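Local atomic coordinates of arsenic responsive repressor ArsR (Corynebacterium glutamicum ATCC 13032, PDB entry 6J0E), a protein that probably represses transcription as a dimeric winged helix-turn-helix protein that binds operator DNA and releases it when arsenite, As(III), binds. Residues 67-70 against 71-75; 61-64 against 65-68; 44-47 against 48-52; 17-20 against 21-25. All coordinates share one frame; numbering follows the deposited sequence.

Overall arrangement
Contacts 4, 3, 2 and 1 follow one another along the chain in that order. Contacts 1, 2 and 3 fall within the ArsR-family DNA-binding region. Contact 2 is the C-terminal part of helix 60-67 and contact 1 the turn from it into helix 71-83; their centres are about 7 Å apart, and Thr64 packs on Gln71 and Ile74. Contact 3, on helix 41-52, has its centre about 11 Å from that of contact 2, and Met67 packs on its Arg45 and Ile46. Contact 4 lies about 27 Å from contact 3, centre to centre, but across the dimer interface its Thr20 meets Ala51 of the second subunit, beside arsenic, which may couple arsenic binding to the DNA-binding domain.

Contact 1 (67-70 against 71-75); sequences MGLS and QPTIS
In the turn of the helix-turn-helix, Ser70 takes the N-cap position of helix 71-83 and bonds to the first turn with both its backbone and its side chain. Its carbonyl oxygen accepts the N-H of Ile74, with Ser70 O to Ile74 N at 3.0 Å and an almost straight N-H...O angle of 173°. Its hydroxyl lies between its own backbone N and carbonyl carbon (chi1 76°), and from there Ser70 OG pairs with Thr73 OG1 at 3.1 Å, either being able to give the proton. Pro72 CD rests 3.5 Å from Ser70 OG, so the proline ring flanks the cap. On the inner side Ile74 ends in a methyl that meets two apolar partners: its CD1 is 3.5 Å from Met67 SD and 4.0 Å from Leu69 CD1. Leu69 also crosses Thr73 at about a right angle, Leu69 CD2 to Thr73 CG2 measuring 3.9 Å. Gln71, which opens the helix, bends at chi2, and its NE2 donates to Ser75 OG at 3.0 Å, the oxygen lying in the amide plane. An N-cap serine with its hydroxyl pair on one side, and Met67, Leu69 and Ile74 packed on the other, joins the two helices of the helix-turn-helix, whose second is generally the DNA-recognition helix.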
loop_
_atom_site.group_PDB
_atom_site.type_symbol
_atom_site.label_atom_id
_atom_site.label_comp_id
_atom_site.label_asym_id
_atom_site.label_seq_id
_atom_site.Cartn_x
_atom_site.Cartn_y
_atom_site.Cartn_z
ATOM N N MET B 67 22.322 10.225 -1.708
ATOM C CA MET B 67 22.244 8.899 -2.207
ATOM C C MET B 67 23.465 8.303 -2.933
ATOM O O MET B 67 23.477 7.111 -3.191
ATOM C CB MET B 67 20.978 8.906 -3.137
ATOM C CG MET B 67 19.754 9.353 -2.397
ATOM S SD MET B 67 18.247 9.174 -3.516
ATOM C CE MET B 67 18.116 7.366 -3.644
ATOM N N GLY B 68 24.419 9.193 -3.306
ATOM C CA GLY B 68 25.552 8.785 -4.123
ATOM C C GLY B 68 25.266 8.408 -5.537
ATOM O O GLY B 68 26.103 7.604 -6.152
ATOM N N LEU B 69 24.060 8.849 -6.042
ATOM C CA LEU B 69 23.707 8.505 -7.409
ATOM C C LEU B 69 23.889 9.744 -8.275
ATOM O O LEU B 69 23.972 10.799 -7.763
ATOM C CB LEU B 69 22.327 7.913 -7.565
ATOM C CG LEU B 69 21.915 6.591 -6.787
ATOM C CD1 LEU B 69 21.194 7.009 -5.547
ATOM C CD2 LEU B 69 20.836 5.836 -7.534
ATOM N N SER B 70 24.042 9.612 -9.589
ATOM C CA SER B 70 24.320 10.767 -10.381
ATOM C C SER B 70 23.116 11.749 -10.559
ATOM O O SER B 70 21.936 11.369 -10.465
ATOM C CB SER B 70 24.814 10.265 -11.729
ATOM O OG SER B 70 23.720 9.781 -12.509
ATOM N N GLN B 71 23.400 13.004 -10.908
ATOM C CA GLN B 71 22.290 13.922 -11.069
ATOM C C GLN B 71 21.346 13.440 -12.256
ATOM O O GLN B 71 20.138 13.475 -12.127
ATOM C CB GLN B 71 22.800 15.378 -11.282
ATOM C CG GLN B 71 21.780 16.394 -11.727
ATOM C CD GLN B 71 21.635 16.418 -13.244
ATOM O OE1 GLN B 71 22.630 16.576 -13.970
ATOM N NE2 GLN B 71 20.368 16.187 -13.760
ATOM N N PRO B 72 21.884 13.020 -13.414
ATOM C CA PRO B 72 20.883 12.483 -14.434
ATOM C C PRO B 72 20.010 11.290 -13.874
ATOM O O PRO B 72 18.820 11.139 -14.238
ATOM C CB PRO B 72 21.799 12.088 -15.651
ATOM C CG PRO B 72 22.970 13.025 -15.430
ATOM C CD PRO B 72 23.238 12.963 -13.948
ATOM N N THR B 73 20.579 10.460 -13.005
ATOM C CA THR B 73 19.794 9.340 -12.481
ATOM C C THR B 73 18.662 9.833 -11.617
ATOM O O THR B 73 17.463 9.421 -11.825
ATOM C CB THR B 73 20.656 8.353 -11.696
ATOM O OG1 THR B 73 21.398 7.669 -12.668
ATOM C CG2 THR B 73 19.906 7.292 -11.058
ATOM N N ILE B 74 19.023 10.633 -10.603
ATOM C CA ILE B 74 18.008 11.123 -9.703
ATOM C C ILE B 74 16.998 12.007 -10.441
ATOM O O ILE B 74 15.805 11.956 -10.204
ATOM C CB ILE B 74 18.604 11.990 -8.591
ATOM C CG1 ILE B 74 19.543 11.160 -7.661
ATOM C CG2 ILE B 74 17.533 12.603 -7.712
ATOM C CD1 ILE B 74 18.943 10.092 -6.816
ATOM N N SER B 75 17.478 12.876 -11.342
ATOM C CA SER B 75 16.562 13.718 -12.073
ATOM C C SER B 75 15.562 12.861 -12.883
ATOM O O SER B 75 14.440 13.267 -12.980
ATOM C CB SER B 75 17.244 14.688 -13.032
ATOM O OG SER B 75 17.762 15.716 -12.265
#

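Contact 2 (61-64 against 65-68); sequences NELT and DLMG
The carbonyl plane of Asn61 carries two donors on one and the same face: the backbone N of Asp65 and the hydroxyl of Thr64. This is the run from the body to the C-terminal end of helix 60-67, the first helix of the helix-turn-helix. Thr64 OG1 lies between its own N and carbonyl carbon (chi1 59°), which turns it back along the helix to Asn61 O at 2.8 Å, well tilted from the carbonyl plane. The main-chain bond from Asp65 N to the same oxygen is longer, at 3.2 Å, so a single acceptor serves both the helix and a side-chain hydroxyl. With its hydroxyl tied to the backbone, Thr64 leaves its methyl to meet Gln71 and Ile74 of helix 71-83. The next bonds step along regularly, Leu66 N to Glu62 O at 3.0 Å and Met67 N to Leu63 O at 2.9 Å. Side chains lie back over these carbonyls: Leu66 CG comes within 3.3 Å of Glu62 O. Leu63, buried, places CD2 4.3 Å from Met67 SD, and the pair faces helix 41-52. Gly68 leaves the helix with a positive phi of 69°, yet its N still donates to Thr64 O at 2.9 Å, through a bent N-H...O angle of 132°.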
loop_
_atom_site.group_PDB
_atom_site.type_symbol
_atom_site.label_atom_id
_atom_site.label_comp_id
_atom_site.label_asym_id
_atom_site.label_seq_id
_atom_site.Cartn_x
_atom_site.Cartn_y
_atom_site.Cartn_z
ATOM N N ASN B 61 20.299 18.307 -6.157
ATOM C CA ASN B 61 21.706 18.351 -5.636
ATOM C C ASN B 61 21.819 17.739 -4.273
ATOM O O ASN B 61 22.722 16.975 -4.026
ATOM C CB ASN B 61 22.285 19.734 -5.509
ATOM C CG ASN B 61 22.999 20.126 -6.716
ATOM O OD1 ASN B 61 22.652 19.656 -7.802
ATOM N ND2 ASN B 61 23.987 20.996 -6.569
ATOM N N GLU B 62 20.852 18.019 -3.419
ATOM C CA GLU B 62 20.887 17.478 -2.082
ATOM C C GLU B 62 20.643 15.946 -2.128
ATOM O O GLU B 62 21.290 15.151 -1.413
ATOM C CB GLU B 62 19.863 18.204 -1.227
ATOM C CG GLU B 62 19.822 17.730 0.236
ATOM C CD GLU B 62 18.849 18.499 1.191
ATOM O OE1 GLU B 62 18.206 19.529 0.850
ATOM O OE2 GLU B 62 18.699 18.009 2.341
ATOM N N LEU B 63 19.764 15.505 -3.019
ATOM C CA LEU B 63 19.453 14.082 -3.019
ATOM C C LEU B 63 20.642 13.319 -3.657
ATOM O O LEU B 63 20.899 12.180 -3.309
ATOM C CB LEU B 63 18.132 13.691 -3.865
ATOM C CG LEU B 63 16.818 13.986 -3.133
ATOM C CD1 LEU B 63 15.754 13.987 -4.257
ATOM C CD2 LEU B 63 16.695 12.940 -2.009
ATOM N N THR B 64 21.334 13.955 -4.636
ATOM C CA THR B 64 22.475 13.209 -5.274
ATOM C C THR B 64 23.586 13.078 -4.185
ATOM O O THR B 64 24.219 12.005 -4.136
ATOM C CB THR B 64 23.104 13.874 -6.463
ATOM O OG1 THR B 64 23.558 15.116 -6.002
ATOM C CG2 THR B 64 22.109 14.065 -7.679
ATOM N N ASP B 65 23.811 14.090 -3.381
ATOM C CA ASP B 65 24.763 13.978 -2.299
ATOM C C ASP B 65 24.339 12.835 -1.305
ATOM O O ASP B 65 25.182 12.017 -0.850
ATOM C CB ASP B 65 24.932 15.397 -1.669
ATOM C CG ASP B 65 26.302 15.603 -0.904
ATOM O OD1 ASP B 65 27.387 15.053 -1.249
ATOM O OD2 ASP B 65 26.243 16.359 0.070
ATOM N N LEU B 66 23.066 12.825 -0.921
ATOM C CA LEU B 66 22.550 11.857 0.101
ATOM C C LEU B 66 22.659 10.416 -0.422
ATOM O O LEU B 66 22.976 9.447 0.324
ATOM C CB LEU B 66 21.100 12.232 0.544
ATOM C CG LEU B 66 20.824 13.487 1.385
ATOM C CD1 LEU B 66 19.353 13.649 1.497
ATOM C CD2 LEU B 66 21.432 13.317 2.806
ATOM N N MET B 67 22.322 10.225 -1.708
ATOM C CA MET B 67 22.244 8.899 -2.207
ATOM C C MET B 67 23.465 8.303 -2.933
ATOM O O MET B 67 23.477 7.111 -3.191
ATOM C CB MET B 67 20.978 8.906 -3.137
ATOM C CG MET B 67 19.754 9.353 -2.397
ATOM S SD MET B 67 18.247 9.174 -3.516
ATOM C CE MET B 67 18.116 7.366 -3.644
ATOM N N GLY B 68 24.419 9.193 -3.306
ATOM C CA GLY B 68 25.552 8.785 -4.123
ATOM C C GLY B 68 25.266 8.408 -5.537
ATOM O O GLY B 68 26.103 7.604 -6.152
#

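Contact 3 (44-47 against 48-52); sequences LRIL and SQLAA
Two successive turns of one helix meet here, with Ile46 against Leu50 and Arg45 bridged to Gln49, along most of helix 41-52, the helix that precedes the helix-turn-helix pair. Each N-H of 48-51 donates to the carbonyl four residues before, Gln49 N to Arg45 O being the shortest of these bonds at 2.7 Å. On the buried face, Ile46 and Leu50 lie side by side and point the same way, Ile46 CG2 standing 4.0 Å from Leu50 CD1. Leu50 CG also leans to 3.3 Å from the carbonyl oxygen Ile46 O. The other face is polar. Gln49, bent at chi2 (-86°), brings its amide to a water, to which NE2 donates at 3.1 Å, and the same water sits in plane at the guanidinium edge of Arg45, where the bond from NE is weak. Arg45 NH1 has a further partner in Ser28 OG of the second subunit. Ser48 also faces that subunit: its OG bonds to the backbone N of Leu23 there, while its CB touches Arg45 O at 3.2 Å. Ala51 belongs to the arsenic pocket, its methyl about 4 Å from the bound arsenic. Ile46 faces helix 71-83, Leu44 and Leu47 meet helix 28-38, Leu47 and Leu50 touch strand 87-92, and Gln49 packs on Leu63 and Leu66 of helix 60-67.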
loop_
_atom_site.group_PDB
_atom_site.type_symbol
_atom_site.label_atom_id
_atom_site.label_comp_id
_atom_site.label_asym_id
_atom_site.label_seq_id
_atom_site.Cartn_x
_atom_site.Cartn_y
_atom_site.Cartn_z
ATOM N N LEU B 44 11.940 4.097 -4.515
ATOM C CA LEU B 44 11.508 3.906 -3.132
ATOM C C LEU B 44 12.437 4.552 -2.151
ATOM O O LEU B 44 11.988 5.114 -1.145
ATOM C CB LEU B 44 11.418 2.377 -2.790
ATOM C CG LEU B 44 10.205 1.772 -3.436
ATOM C CD1 LEU B 44 10.086 0.372 -2.746
ATOM C CD2 LEU B 44 8.891 2.475 -3.271
ATOM N N ARG B 45 13.727 4.381 -2.391
ATOM C CA ARG B 45 14.751 5.138 -1.606
ATOM C C ARG B 45 14.687 6.652 -1.676
ATOM O O ARG B 45 14.946 7.300 -0.637
ATOM C CB ARG B 45 16.143 4.678 -1.937
ATOM C CG ARG B 45 16.337 3.220 -1.589
ATOM C CD ARG B 45 17.777 2.782 -1.220
ATOM N NE ARG B 45 18.735 3.216 -2.218
ATOM C CZ ARG B 45 19.037 2.626 -3.367
ATOM N NH1 ARG B 45 18.415 1.566 -3.770
ATOM N NH2 ARG B 45 19.959 3.174 -4.171
ATOM N N ILE B 46 14.388 7.193 -2.822
ATOM C CA ILE B 46 14.172 8.614 -2.919
ATOM C C ILE B 46 13.042 8.909 -2.006
ATOM O O ILE B 46 13.164 9.852 -1.217
ATOM C CB ILE B 46 13.895 9.135 -4.319
ATOM C CG1 ILE B 46 15.081 8.828 -5.177
ATOM C CG2 ILE B 46 13.462 10.583 -4.205
ATOM C CD1 ILE B 46 15.060 9.240 -6.653
ATOM N N LEU B 47 11.914 8.169 -2.139
ATOM C CA LEU B 47 10.810 8.435 -1.177
ATOM C C LEU B 47 11.180 8.385 0.255
ATOM O O LEU B 47 10.686 9.205 1.064
ATOM C CB LEU B 47 9.568 7.560 -1.442
ATOM C CG LEU B 47 9.057 7.881 -2.747
ATOM C CD1 LEU B 47 7.911 6.911 -3.030
ATOM C CD2 LEU B 47 8.469 9.324 -2.805
ATOM N N SER B 48 11.975 7.384 0.595
ATOM C CA SER B 48 12.629 7.305 1.933
ATOM C C SER B 48 13.437 8.419 2.408
ATOM O O SER B 48 13.344 8.787 3.559
ATOM C CB SER B 48 13.555 6.072 1.964
ATOM O OG SER B 48 12.841 5.082 2.610
ATOM N N GLN B 49 14.333 8.879 1.521
ATOM C CA GLN B 49 15.145 10.054 1.935
ATOM C C GLN B 49 14.209 11.286 2.165
ATOM O O GLN B 49 14.460 12.081 3.051
ATOM C CB GLN B 49 16.221 10.360 0.901
ATOM C CG GLN B 49 17.210 9.220 0.733
ATOM C CD GLN B 49 18.366 9.293 1.760
ATOM O OE1 GLN B 49 18.376 10.205 2.619
ATOM N NE2 GLN B 49 19.250 8.306 1.739
ATOM N N LEU B 50 13.146 11.434 1.313
ATOM C CA LEU B 50 12.277 12.559 1.463
ATOM C C LEU B 50 11.510 12.504 2.730
ATOM O O LEU B 50 11.455 13.499 3.531
ATOM C CB LEU B 50 11.349 12.672 0.258
ATOM C CG LEU B 50 12.123 12.959 -1.016
ATOM C CD1 LEU B 50 11.082 12.980 -2.147
ATOM C CD2 LEU B 50 12.904 14.264 -1.012
ATOM N N ALA B 51 10.976 11.348 3.033
ATOM C CA ALA B 51 10.197 11.208 4.241
ATOM C C ALA B 51 11.125 11.290 5.501
ATOM O O ALA B 51 10.776 11.888 6.496
ATOM C CB ALA B 51 9.413 9.884 4.166
ATOM N N ALA B 52 12.319 10.722 5.433
ATOM C CA ALA B 52 13.259 10.792 6.543
ATOM C C ALA B 52 13.643 12.255 6.851
ATOM O O ALA B 52 14.027 12.580 7.959
ATOM C CB ALA B 52 14.474 9.878 6.263
HETATM O O HOH W 1 19.644 6.017 -0.354
#

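Contact 4 (17-20 against 21-25); sequences TLAT and GPLSS
Thr20 O receives two hydrogen bonds from Ser24 in the short helix 20-24. Backbone Ser24 N comes at 2.8 Å and the hydroxyl Ser24 OG at 2.7 Å, from opposite faces of the carbonyl plane; OG is beside its own backbone N (chi1 -59°), which swings it back to the earlier turn. Leu23 N to Ala19 O, 2.8 Å, is a second backbone bond. Two more hydroxyls are engaged: Ser25 OG donates to Pro22 O at 2.8 Å while capping the backbone N of Glu27, and Thr20 OG1 bonds to Cys16 O. Before the helix the chain has helical torsions without the bonds, and a water stands between Thr17 O and Gly21 N, taking the latter's N-H at 2.8 Å. Pro22 offers no N-H, and its CD approaches Leu18 O at 3.3 Å instead. Between the two segments, apolar contact is limited to Ala19 CB against Leu23 CD1, 3.8 Å, with Leu23 reaching on to Val111 and Ile114. A helix this short thus relies on side-chain hydroxyls and a water as well as its own backbone bonds; at the dimer interface Thr20, its side chain about 6 Å from an arsenic, packs on Ala51 of the second subunit, and Leu23 and Ser24 on its Ser48.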
loop_
_atom_site.group_PDB
_atom_site.type_symbol
_atom_site.label_atom_id
_atom_site.label_comp_id
_atom_site.label_asym_id
_atom_site.label_seq_id
_atom_site.Cartn_x
_atom_site.Cartn_y
_atom_site.Cartn_z
ATOM N N THR B 17 -13.659 -3.165 3.387
ATOM C CA THR B 17 -14.717 -2.255 3.154
ATOM C C THR B 17 -14.130 -0.928 2.543
ATOM O O THR B 17 -14.814 -0.354 1.761
ATOM C CB THR B 17 -15.588 -2.071 4.410
ATOM O OG1 THR B 17 -16.914 -1.695 3.991
ATOM C CG2 THR B 17 -15.026 -1.113 5.281
ATOM N N LEU B 18 -12.927 -0.511 2.900
ATOM C CA LEU B 18 -12.320 0.686 2.260
ATOM C C LEU B 18 -11.567 0.404 0.909
ATOM O O LEU B 18 -11.322 1.320 0.100
ATOM C CB LEU B 18 -11.356 1.354 3.268
ATOM C CG LEU B 18 -11.948 1.654 4.674
ATOM C CD1 LEU B 18 -10.857 2.095 5.626
ATOM C CD2 LEU B 18 -13.050 2.633 4.748
ATOM N N ALA B 19 -11.210 -0.842 0.618
ATOM C CA ALA B 19 -10.418 -1.108 -0.617
ATOM C C ALA B 19 -11.304 -1.482 -1.792
ATOM O O ALA B 19 -10.892 -1.319 -2.914
ATOM C CB ALA B 19 -9.392 -2.222 -0.335
ATOM N N THR B 20 -12.413 -2.091 -1.502
ATOM C CA THR B 20 -13.314 -2.626 -2.554
ATOM C C THR B 20 -13.746 -1.651 -3.592
ATOM O O THR B 20 -13.628 -1.930 -4.755
ATOM C CB THR B 20 -14.501 -3.332 -2.035
ATOM O OG1 THR B 20 -14.035 -4.464 -1.301
ATOM C CG2 THR B 20 -15.280 -3.944 -3.148
ATOM N N GLY B 21 -14.176 -0.469 -3.121
ATOM C CA GLY B 21 -14.587 0.484 -4.089
ATOM C C GLY B 21 -13.463 0.936 -5.001
ATOM O O GLY B 21 -13.619 0.931 -6.181
ATOM N N PRO B 22 -12.288 1.446 -4.463
ATOM C CA PRO B 22 -11.290 1.934 -5.415
ATOM C C PRO B 22 -10.756 0.754 -6.192
ATOM O O PRO B 22 -10.475 0.934 -7.330
ATOM C CB PRO B 22 -10.131 2.497 -4.506
ATOM C CG PRO B 22 -10.784 2.639 -3.223
ATOM C CD PRO B 22 -11.919 1.773 -3.079
ATOM N N LEU B 23 -10.710 -0.468 -5.613
ATOM C CA LEU B 23 -10.162 -1.557 -6.367
ATOM C C LEU B 23 -11.121 -1.908 -7.540
ATOM O O LEU B 23 -10.598 -2.358 -8.550
ATOM C CB LEU B 23 -10.068 -2.809 -5.529
ATOM C CG LEU B 23 -8.741 -2.841 -4.673
ATOM C CD1 LEU B 23 -8.929 -4.008 -3.707
ATOM C CD2 LEU B 23 -7.500 -2.942 -5.537
ATOM N N SER B 24 -12.343 -1.773 -7.246
ATOM C CA SER B 24 -13.453 -2.135 -8.257
ATOM C C SER B 24 -13.696 -1.085 -9.330
ATOM O O SER B 24 -14.240 -1.374 -10.394
ATOM C CB SER B 24 -14.726 -2.468 -7.610
ATOM O OG SER B 24 -14.486 -3.586 -6.746
ATOM N N SER B 25 -13.233 0.098 -9.077
ATOM C CA SER B 25 -13.503 1.224 -9.920
ATOM C C SER B 25 -12.684 1.126 -11.187
ATOM O O SER B 25 -11.715 0.421 -11.274
ATOM C CB SER B 25 -13.162 2.562 -9.195
ATOM O OG SER B 25 -11.810 2.669 -9.073
HETATM O O HOH W 2 -14.681 0.607 -0.579
#